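Local coordinates for lectin (Cicer arietinum, PDB 4YEH), which is a plant protein of the hemopexin fold that binds magnesium and calcium ions and probably takes part in metal ion transport, at residues 4-9 and 172-177. Numbering follows the deposited sequence.
With MG (magnesium ion), chain C.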
loop_
_atom_site.group_PDB
_atom_site.type_symbol
_atom_site.label_atom_id
_atom_site.label_comp_id
_atom_site.label_asym_id
_atom_site.label_seq_id
_atom_site.Cartn_x
_atom_site.Cartn_y
_atom_site.Cartn_z
ATOM N N ASN A 4 5.758 1.680 17.854
ATOM C CA ASN A 4 5.500 0.773 16.785
ATOM C C ASN A 4 6.728 0.634 15.883
ATOM O O ASN A 4 6.935 -0.402 15.257
ATOM C CB ASN A 4 4.301 1.256 15.978
ATOM C CG ASN A 4 3.544 0.101 15.356
ATOM O OD1 ASN A 4 3.964 -1.031 15.539
ATOM N ND2 ASN A 4 2.442 0.369 14.611
ATOM N N ALA A 5 7.560 1.674 15.854
ATOM C CA ALA A 5 8.682 1.702 14.940
ATOM C C ALA A 5 9.615 2.789 15.377
ATOM O O ALA A 5 9.184 3.910 15.745
ATOM C CB ALA A 5 8.222 1.964 13.530
ATOM N N ALA A 6 10.900 2.447 15.345
ATOM C CA ALA A 6 11.965 3.399 15.553
ATOM C C ALA A 6 13.154 3.068 14.689
ATOM O O ALA A 6 13.310 1.949 14.192
ATOM C CB ALA A 6 12.348 3.471 17.003
ATOM N N PHE A 7 13.950 4.110 14.457
ATOM C CA PHE A 7 15.222 3.984 13.818
ATOM C C PHE A 7 16.113 5.045 14.479
ATOM O O PHE A 7 15.622 6.084 14.879
ATOM C CB PHE A 7 15.123 4.101 12.296
ATOM C CG PHE A 7 14.764 5.473 11.783
ATOM C CD1 PHE A 7 13.558 5.674 11.094
ATOM C CD2 PHE A 7 15.645 6.558 11.930
ATOM C CE1 PHE A 7 13.231 6.914 10.601
ATOM C CE2 PHE A 7 15.310 7.822 11.427
ATOM C CZ PHE A 7 14.108 7.994 10.761
ATOM N N ARG A 8 17.410 4.779 14.599
ATOM C CA ARG A 8 18.372 5.716 15.189
ATOM C C ARG A 8 18.689 6.868 14.234
ATOM O O ARG A 8 18.791 6.647 13.010
ATOM C CB ARG A 8 19.661 4.967 15.483
ATOM C CG ARG A 8 20.763 5.782 16.121
ATOM C CD ARG A 8 21.939 4.888 16.436
ATOM N NE ARG A 8 22.374 4.173 15.238
ATOM C CZ ARG A 8 23.353 3.285 15.202
ATOM N NH1 ARG A 8 24.045 3.010 16.303
ATOM N NH2 ARG A 8 23.672 2.719 14.034
ATOM N N SER A 9 18.834 8.092 14.783
ATOM C CA SER A 9 19.088 9.235 13.931
ATOM C C SER A 9 20.567 9.407 13.700
ATOM O O SER A 9 21.386 8.816 14.424
ATOM C CB SER A 9 18.408 10.523 14.436
ATOM O OG SER A 9 18.741 11.637 13.603
ATOM N N SER A 172 8.629 -2.759 18.601
ATOM C CA SER A 172 9.446 -1.671 18.095
ATOM C C SER A 172 10.905 -1.863 18.544
ATOM O O SER A 172 11.136 -2.527 19.533
ATOM C CB SER A 172 8.864 -0.351 18.551
ATOM O OG SER A 172 9.827 0.716 18.597
ATOM N N ALA A 173 11.880 -1.351 17.788
ATOM C CA ALA A 173 13.315 -1.377 18.205
ATOM C C ALA A 173 14.131 -0.269 17.585
ATOM O O ALA A 173 13.763 0.254 16.565
ATOM C CB ALA A 173 13.982 -2.701 17.876
ATOM N N PHE A 174 15.219 0.108 18.251
ATOM C CA PHE A 174 16.257 0.901 17.628
ATOM C C PHE A 174 17.655 0.665 18.301
ATOM O O PHE A 174 17.720 0.280 19.462
ATOM C CB PHE A 174 15.801 2.370 17.467
ATOM C CG PHE A 174 15.887 3.213 18.732
ATOM C CD1 PHE A 174 14.862 3.206 19.678
ATOM C CD2 PHE A 174 16.979 4.065 18.950
ATOM C CE1 PHE A 174 14.957 3.982 20.827
ATOM C CE2 PHE A 174 17.077 4.839 20.099
ATOM C CZ PHE A 174 16.050 4.807 21.033
ATOM N N ALA A 175 18.750 0.796 17.547
ATOM C CA ALA A 175 20.119 0.754 18.110
ATOM C C ALA A 175 20.491 2.087 18.753
ATOM O O ALA A 175 20.064 3.152 18.285
ATOM C CB ALA A 175 21.162 0.396 17.035
ATOM N N SER A 176 21.268 1.996 19.840
ATOM C CA SER A 176 21.809 3.140 20.526
ATOM C C SER A 176 22.930 3.730 19.721
ATOM O O SER A 176 23.317 3.198 18.701
ATOM C CB SER A 176 22.367 2.734 21.896
ATOM O OG SER A 176 22.639 3.887 22.694
ATOM N N HIS A 177 23.453 4.857 20.200
ATOM C CA HIS A 177 24.549 5.535 19.582
ATOM C C HIS A 177 25.830 5.062 20.253
ATOM O O HIS A 177 26.929 5.399 19.814
ATOM C CB HIS A 177 24.365 7.030 19.769
ATOM C CG HIS A 177 23.547 7.676 18.693
ATOM N ND1 HIS A 177 22.169 7.599 18.655
ATOM C CD2 HIS A 177 23.918 8.400 17.608
ATOM C CE1 HIS A 177 21.727 8.246 17.591
ATOM N NE2 HIS A 177 22.769 8.743 16.941
HETATM MG MG MG C . 5.762 -2.755 14.807
HETATM O O HOH W 1 11.701 -0.464 14.655
#
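Ser172 CB packs against the backbone of Asn4 and Ala5, 3.6 Å from Ala5 N, where the innermost strands of two blades of the four-bladed hemopexin propeller run side by side along its central channel. The strand axes are 5.0 Å apart and parallel to within 6°, yet no direct backbone hydrogen bond joins them. Asn4 OD1 binds the magnesium ion at 2.6 Å; the backbone carbonyls of Asp62, Asp118 and Asp171 complete the site, so the ion probably helps tie the blades together. At Ala6 a water bridges the strands, accepting from Ala6 N and from Ala173 N, while Ala6 CB packs on Phe174 CB at 3.7 Å. Phe7 turns away from strand 172-175, its ring meeting Tyr16 and Tyr85. Arg8 reaches across with CG anti to its amide nitrogen (chi1 -179°), then bends at chi3, which brings the guanidinium alongside Ala175 and Ser176, with Ala175 CB over one face. Its CD lies over a face of the His177 ring, 3.7 Å from the centroid, in a CH-pi contact. Tyr28 OH is hydrogen-bonded to His177 ND1, while His177 NE2 gives a weak hydrogen bond to Ser9 O. Arg8 NH1 donates to Ser176 O over a short 2.5 Å, the donor 16° from the carbonyl plane.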